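Local structure of AxyAgu115A (6NPS) at residues A[800-806]-A[846-851]; A[859-865]-A[943-949]. The protein probably hydrolyses glycosidic bonds as a family GH115 alpha-glucuronidase, releasing glucuronic acid side groups from arabinoglucuronoxylan. The protein carries 3 engineered substitutions. One frame throughout, in Å; residues are numbered along the deposited sequence.

Contact 1 of 2, residues A[800-806]-A[846-851]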
# COMPACT_ATOMS: atom_id res chain seq x y z
N HIS A 800 -35.26 -12.18 -7.71
CA HIS A 800 -35.47 -12.92 -8.98
C HIS A 800 -35.61 -14.43 -8.79
O HIS A 800 -35.04 -15.24 -9.54
CB HIS A 800 -34.36 -12.57 -9.96
CG HIS A 800 -34.41 -11.15 -10.40
ND1 HIS A 800 -33.29 -10.36 -10.58
CD2 HIS A 800 -35.47 -10.34 -10.64
CE1 HIS A 800 -33.66 -9.14 -10.92
NE2 HIS A 800 -34.98 -9.10 -10.96
N PHE A 801 -36.42 -14.83 -7.81
CA PHE A 801 -36.79 -16.23 -7.69
C PHE A 801 -37.79 -16.61 -8.78
O PHE A 801 -38.56 -15.78 -9.26
CB PHE A 801 -37.40 -16.52 -6.33
CG PHE A 801 -38.45 -15.55 -5.92
CD1 PHE A 801 -38.14 -14.48 -5.11
CD2 PHE A 801 -39.76 -15.72 -6.34
CE1 PHE A 801 -39.12 -13.59 -4.70
CE2 PHE A 801 -40.74 -14.82 -5.95
CZ PHE A 801 -40.41 -13.75 -5.10
N ALA A 802 -37.78 -17.89 -9.14
CA ALA A 802 -38.66 -18.39 -10.17
C ALA A 802 -40.05 -18.66 -9.62
O ALA A 802 -41.04 -18.48 -10.34
CB ALA A 802 -38.08 -19.68 -10.78
N THR A 803 -40.16 -19.08 -8.37
CA THR A 803 -41.47 -19.31 -7.78
C THR A 803 -41.30 -19.26 -6.27
O THR A 803 -40.18 -19.18 -5.76
CB THR A 803 -42.07 -20.64 -8.24
OG1 THR A 803 -43.48 -20.62 -7.98
CG2 THR A 803 -41.43 -21.82 -7.53
N GLN A 804 -42.43 -19.30 -5.56
CA GLN A 804 -42.42 -19.21 -4.11
C GLN A 804 -43.65 -19.93 -3.59
O GLN A 804 -44.66 -20.05 -4.29
CB GLN A 804 -42.38 -17.76 -3.63
CG GLN A 804 -43.69 -16.98 -3.69
CD GLN A 804 -43.49 -15.54 -3.20
OE1 GLN A 804 -43.13 -15.30 -2.04
NE2 GLN A 804 -43.73 -14.57 -4.11
N LYS A 805 -43.56 -20.45 -2.38
CA LYS A 805 -44.73 -21.10 -1.80
C LYS A 805 -44.99 -20.47 -0.44
O LYS A 805 -44.08 -20.39 0.40
CB LYS A 805 -44.56 -22.61 -1.69
CG LYS A 805 -45.92 -23.32 -1.57
CD LYS A 805 -45.82 -24.81 -1.80
CE LYS A 805 -45.09 -25.14 -3.12
NZ LYS A 805 -45.30 -26.52 -3.66
N ALA A 806 -46.21 -19.99 -0.27
CA ALA A 806 -46.64 -19.49 1.03
C ALA A 806 -47.29 -20.63 1.81
O ALA A 806 -47.61 -21.68 1.26
CB ALA A 806 -47.59 -18.31 0.85
N PRO A 846 -42.35 -20.91 4.79
CA PRO A 846 -42.45 -20.60 3.35
C PRO A 846 -41.08 -20.68 2.68
O PRO A 846 -40.03 -20.64 3.34
CB PRO A 846 -42.94 -19.15 3.34
CG PRO A 846 -42.22 -18.55 4.55
CD PRO A 846 -42.27 -19.69 5.62
N PHE A 847 -41.10 -20.74 1.35
CA PHE A 847 -39.85 -20.80 0.61
C PHE A 847 -39.94 -19.98 -0.68
O PHE A 847 -41.03 -19.62 -1.14
CB PHE A 847 -39.39 -22.25 0.32
CG PHE A 847 -40.26 -23.05 -0.61
CD1 PHE A 847 -40.12 -22.93 -1.99
CD2 PHE A 847 -41.14 -24.01 -0.12
CE1 PHE A 847 -40.87 -23.69 -2.85
CE2 PHE A 847 -41.90 -24.79 -0.99
CZ PHE A 847 -41.76 -24.62 -2.36
N VAL A 848 -38.76 -19.65 -1.21
CA VAL A 848 -38.60 -19.14 -2.57
C VAL A 848 -37.73 -20.14 -3.29
O VAL A 848 -36.90 -20.83 -2.68
CB VAL A 848 -37.99 -17.72 -2.65
CG1 VAL A 848 -39.03 -16.69 -2.18
CG2 VAL A 848 -36.71 -17.62 -1.82
N GLU A 849 -37.92 -20.24 -4.60
CA GLU A 849 -37.21 -21.23 -5.40
C GLU A 849 -36.52 -20.55 -6.58
O GLU A 849 -37.16 -19.82 -7.34
CB GLU A 849 -38.19 -22.30 -5.88
CG GLU A 849 -37.61 -23.42 -6.75
CD GLU A 849 -38.69 -24.45 -7.12
OE1 GLU A 849 -39.18 -25.16 -6.21
OE2 GLU A 849 -39.06 -24.55 -8.31
N TYR A 850 -35.23 -20.81 -6.72
CA TYR A 850 -34.39 -20.29 -7.79
C TYR A 850 -34.03 -21.42 -8.74
O TYR A 850 -33.81 -22.55 -8.30
CB TYR A 850 -33.13 -19.64 -7.22
CG TYR A 850 -33.42 -18.55 -6.25
CD1 TYR A 850 -33.47 -17.23 -6.66
CD2 TYR A 850 -33.66 -18.83 -4.90
CE1 TYR A 850 -33.74 -16.23 -5.79
CE2 TYR A 850 -33.93 -17.81 -4.02
CZ TYR A 850 -33.99 -16.52 -4.47
OH TYR A 850 -34.28 -15.51 -3.61
N HIS A 851 -33.99 -21.13 -10.04
CA HIS A 851 -33.63 -22.12 -11.04
C HIS A 851 -32.30 -21.69 -11.65
O HIS A 851 -32.12 -20.51 -11.96
CB HIS A 851 -34.70 -22.24 -12.15
CG HIS A 851 -35.97 -22.88 -11.68
ND1 HIS A 851 -37.11 -22.94 -12.45
CD2 HIS A 851 -36.28 -23.49 -10.50
CE1 HIS A 851 -38.06 -23.56 -11.77
NE2 HIS A 851 -37.58 -23.90 -10.59
O HOH W 1 -34.55 -18.19 -10.49
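Phe-801 and Val-848 meet at about a right angle on the packed side of this antiparallel pair. CG1 of Val-848 sits over one face of the phenyl ring, 3.9 Å from its centroid, and CB of Phe-801 in turn lies over the Tyr-850 ring. The Phe-801 ring reaches Val-848 because CG stands between the backbone N and the carbonyl carbon (chi1 49°). Phe-817 and Ile-830 of neighbouring strands extend this layer, and the Tyr-850 hydroxyl bonds to Ala-798 O. Where strand 803-808 begins, a classic beta bulge interrupts the pairing: Ala-802 N, at 2.7 Å, and Thr-803 N, at 3.3 Å, both donate to Glu-849 O. Beyond the bulge the pairing is regular as far as Lys-805 and Phe-847. On the other face solvent reaches the 803-805 side: Thr-803 and Lys-805 are exposed, though they lie on the buried Phe-847 and Glu-849. Lys-805 runs alongside Phe-847, its CB 3.8 Å from the ring centroid. Next along, the Thr-803 methyl lies against Glu-849, whose OE2 accepts from His-851 NE2 at 2.8 Å while OE1 pairs with Arg-931. Ala-802 CB rests over the centre of that imidazole, and a water links His-800 O to His-851 N.

Contact 2 of 2, residues A[859-865]-A[943-949]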
# COMPACT_ATOMS: atom_id res chain seq x y z
N VAL A 859 -19.21 -29.93 -6.63
CA VAL A 859 -19.41 -29.15 -5.43
C VAL A 859 -19.31 -27.68 -5.78
O VAL A 859 -18.34 -27.23 -6.42
CB VAL A 859 -18.40 -29.52 -4.34
CG1 VAL A 859 -18.76 -28.80 -3.03
CG2 VAL A 859 -18.40 -31.04 -4.15
N TYR A 860 -20.33 -26.93 -5.38
CA TYR A 860 -20.39 -25.49 -5.58
C TYR A 860 -20.41 -24.80 -4.23
O TYR A 860 -20.88 -25.36 -3.23
CB TYR A 860 -21.63 -25.09 -6.42
CG TYR A 860 -21.40 -25.42 -7.89
CD1 TYR A 860 -21.46 -26.73 -8.34
CD2 TYR A 860 -21.06 -24.42 -8.82
CE1 TYR A 860 -21.23 -27.05 -9.69
CE2 TYR A 860 -20.83 -24.73 -10.16
CZ TYR A 860 -20.91 -26.05 -10.58
OH TYR A 860 -20.67 -26.38 -11.90
N GLU A 861 -19.89 -23.58 -4.22
CA GLU A 861 -20.07 -22.69 -3.09
C GLU A 861 -21.34 -21.88 -3.31
O GLU A 861 -21.55 -21.33 -4.39
CB GLU A 861 -18.87 -21.76 -2.90
CG GLU A 861 -17.61 -22.48 -2.45
CD GLU A 861 -17.51 -22.66 -0.94
OE1 GLU A 861 -18.55 -22.64 -0.24
OE2 GLU A 861 -16.37 -22.85 -0.44
N LEU A 862 -22.18 -21.82 -2.28
CA LEU A 862 -23.40 -21.04 -2.27
C LEU A 862 -23.22 -19.97 -1.21
O LEU A 862 -23.09 -20.28 -0.03
CB LEU A 862 -24.61 -21.94 -1.99
CG LEU A 862 -25.97 -21.30 -1.75
CD1 LEU A 862 -26.53 -20.78 -3.04
CD2 LEU A 862 -26.92 -22.33 -1.13
N GLU A 863 -23.17 -18.72 -1.64
CA GLU A 863 -22.88 -17.60 -0.77
C GLU A 863 -24.11 -16.70 -0.71
O GLU A 863 -24.66 -16.31 -1.74
CB GLU A 863 -21.67 -16.84 -1.29
CG GLU A 863 -21.35 -15.57 -0.49
CD GLU A 863 -20.06 -14.91 -0.95
OE1 GLU A 863 -19.77 -14.93 -2.18
OE2 GLU A 863 -19.32 -14.37 -0.09
N PHE A 864 -24.54 -16.38 0.50
CA PHE A 864 -25.63 -15.45 0.71
C PHE A 864 -25.06 -14.10 1.10
O PHE A 864 -24.13 -14.01 1.91
CB PHE A 864 -26.55 -15.93 1.84
CG PHE A 864 -27.33 -17.14 1.52
CD1 PHE A 864 -27.49 -17.58 0.22
CD2 PHE A 864 -27.96 -17.84 2.55
CE1 PHE A 864 -28.23 -18.72 -0.05
CE2 PHE A 864 -28.72 -18.97 2.28
CZ PHE A 864 -28.84 -19.42 0.98
N TYR A 865 -25.67 -13.06 0.58
CA TYR A 865 -25.45 -11.70 1.07
C TYR A 865 -26.69 -11.33 1.88
O TYR A 865 -27.80 -11.31 1.34
CB TYR A 865 -25.26 -10.73 -0.10
CG TYR A 865 -23.91 -10.84 -0.79
CD1 TYR A 865 -23.53 -12.00 -1.46
CD2 TYR A 865 -23.01 -9.77 -0.77
CE1 TYR A 865 -22.29 -12.09 -2.13
CE2 TYR A 865 -21.78 -9.85 -1.41
CZ TYR A 865 -21.43 -11.01 -2.09
OH TYR A 865 -20.20 -11.09 -2.71
N LYS A 943 -28.74 -11.08 -2.00
CA LYS A 943 -28.08 -11.59 -3.20
C LYS A 943 -27.57 -13.00 -2.89
O LYS A 943 -27.23 -13.31 -1.75
CB LYS A 943 -26.91 -10.66 -3.64
CG LYS A 943 -26.22 -11.08 -4.98
CD LYS A 943 -24.94 -10.27 -5.25
CE LYS A 943 -25.25 -8.86 -5.59
NZ LYS A 943 -24.02 -8.21 -6.06
N ILE A 944 -27.56 -13.84 -3.92
CA ILE A 944 -27.01 -15.19 -3.85
C ILE A 944 -25.94 -15.29 -4.94
O ILE A 944 -26.20 -14.94 -6.10
CB ILE A 944 -28.08 -16.26 -4.09
CG1 ILE A 944 -29.30 -16.03 -3.18
CG2 ILE A 944 -27.48 -17.65 -3.94
CD1 ILE A 944 -30.55 -16.79 -3.61
N VAL A 945 -24.78 -15.84 -4.60
CA VAL A 945 -23.72 -16.07 -5.57
C VAL A 945 -23.35 -17.54 -5.52
O VAL A 945 -23.19 -18.10 -4.43
CB VAL A 945 -22.50 -15.18 -5.27
CG1 VAL A 945 -21.40 -15.46 -6.28
CG2 VAL A 945 -22.92 -13.71 -5.28
N ILE A 946 -23.19 -18.17 -6.70
CA ILE A 946 -22.87 -19.59 -6.80
C ILE A 946 -21.66 -19.75 -7.73
O ILE A 946 -21.64 -19.18 -8.83
CB ILE A 946 -24.07 -20.41 -7.33
CG1 ILE A 946 -25.34 -20.19 -6.47
CG2 ILE A 946 -23.72 -21.90 -7.44
CD1 ILE A 946 -26.68 -20.71 -7.14
N TYR A 947 -20.67 -20.53 -7.31
CA TYR A 947 -19.45 -20.67 -8.08
C TYR A 947 -18.79 -21.98 -7.70
O TYR A 947 -19.07 -22.52 -6.63
CB TYR A 947 -18.49 -19.48 -7.86
CG TYR A 947 -18.18 -19.15 -6.42
CD1 TYR A 947 -18.99 -18.28 -5.70
CD2 TYR A 947 -17.08 -19.71 -5.77
CE1 TYR A 947 -18.70 -17.96 -4.37
CE2 TYR A 947 -16.79 -19.40 -4.44
CZ TYR A 947 -17.60 -18.51 -3.76
OH TYR A 947 -17.34 -18.20 -2.45
N PRO A 948 -17.98 -22.56 -8.58
CA PRO A 948 -17.45 -23.90 -8.29
C PRO A 948 -16.52 -23.86 -7.08
O PRO A 948 -15.90 -22.84 -6.76
CB PRO A 948 -16.72 -24.31 -9.58
CG PRO A 948 -16.86 -23.16 -10.56
CD PRO A 948 -17.80 -22.14 -9.99
N ASP A 949 -16.47 -24.99 -6.37
CA ASP A 949 -15.59 -25.13 -5.22
C ASP A 949 -14.16 -24.73 -5.56
O ASP A 949 -13.58 -25.22 -6.53
CB ASP A 949 -15.62 -26.59 -4.74
CG ASP A 949 -15.06 -26.75 -3.33
OD1 ASP A 949 -14.85 -27.91 -2.90
OD2 ASP A 949 -14.85 -25.72 -2.67
O HOH W 2 -14.51 -22.82 -2.37
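CB of Glu-861 lies over one face of the Tyr-947 ring, 3.8 Å from the centroid and displaced toward the CE2–CZ rim. Tyr-947 CG stands between its backbone N and carbonyl carbon (chi1 51°), which brings the ring under Glu-861. Glu-861 CG still touches the ring, 3.8 Å from CE2. There the chain bends (chi2 -86°), and OE2 ends 3.9 Å from Asp-949 OD2, the two carboxylate planes nearly perpendicular. A water donates to both oxygens, at 2.7 Å to Glu-861 OE2 and 2.9 Å to Asp-949 OD2. Beneath these side chains the antiparallel ladder is regular, with paired N-H···O bonds between Glu-861 and Tyr-947 and between Glu-863 and Val-945. On the opposite face, Leu-862 CD1 touches both Ile-944 CG2, tight at 3.4 Å, and Ile-946 CG1, and Leu-930 and Ile-932 of strand 926-934 pack onto this row. This apolar row faces the interior of the C-terminal domain, whose family belongs to the galactose-binding-domain-like clan, consistent with a beta-sandwich. At the far end Lys-943 lies beside Tyr-865 with its CD over one face of the Tyr-865 ring, and Lys-943 NZ hydrogen-bonds to the carbonyl oxygens of Leu-958 and Pro-960. Two acids this close would repel; Lys-920, salt-bridged to Glu-861 OE2 and only weakly paired with Asp-949, and the shared water would probably ease that, more for Glu-861 than Asp-949.

In the fold
Both contacts belong to the C-terminal family region, and along the chain they come in series, neither nested nor crossed. Coming from the N terminus, strand 803-808 leads through strands 814-821 and 828-833 before the chain returns at 846-851, closing the loop of contact 1. Strand 847-854 is followed directly by strand 858-866, which opens contact 2; its loop is longer, taking in strands 879-884 and 890-893, helix 904-912 and strands 915-923 and 926-934 before 943-949 comes back. Contact 1 joins 803-808 to 847-854 and contact 2 joins 858-866 to 940-948; the centres are about 17 Å apart, yet Tyr-850 CZ packs 3.6 Å from Ile-944 CD1, bringing the pairs together. Strand 926-934 pairs with 847-854 and 879-884.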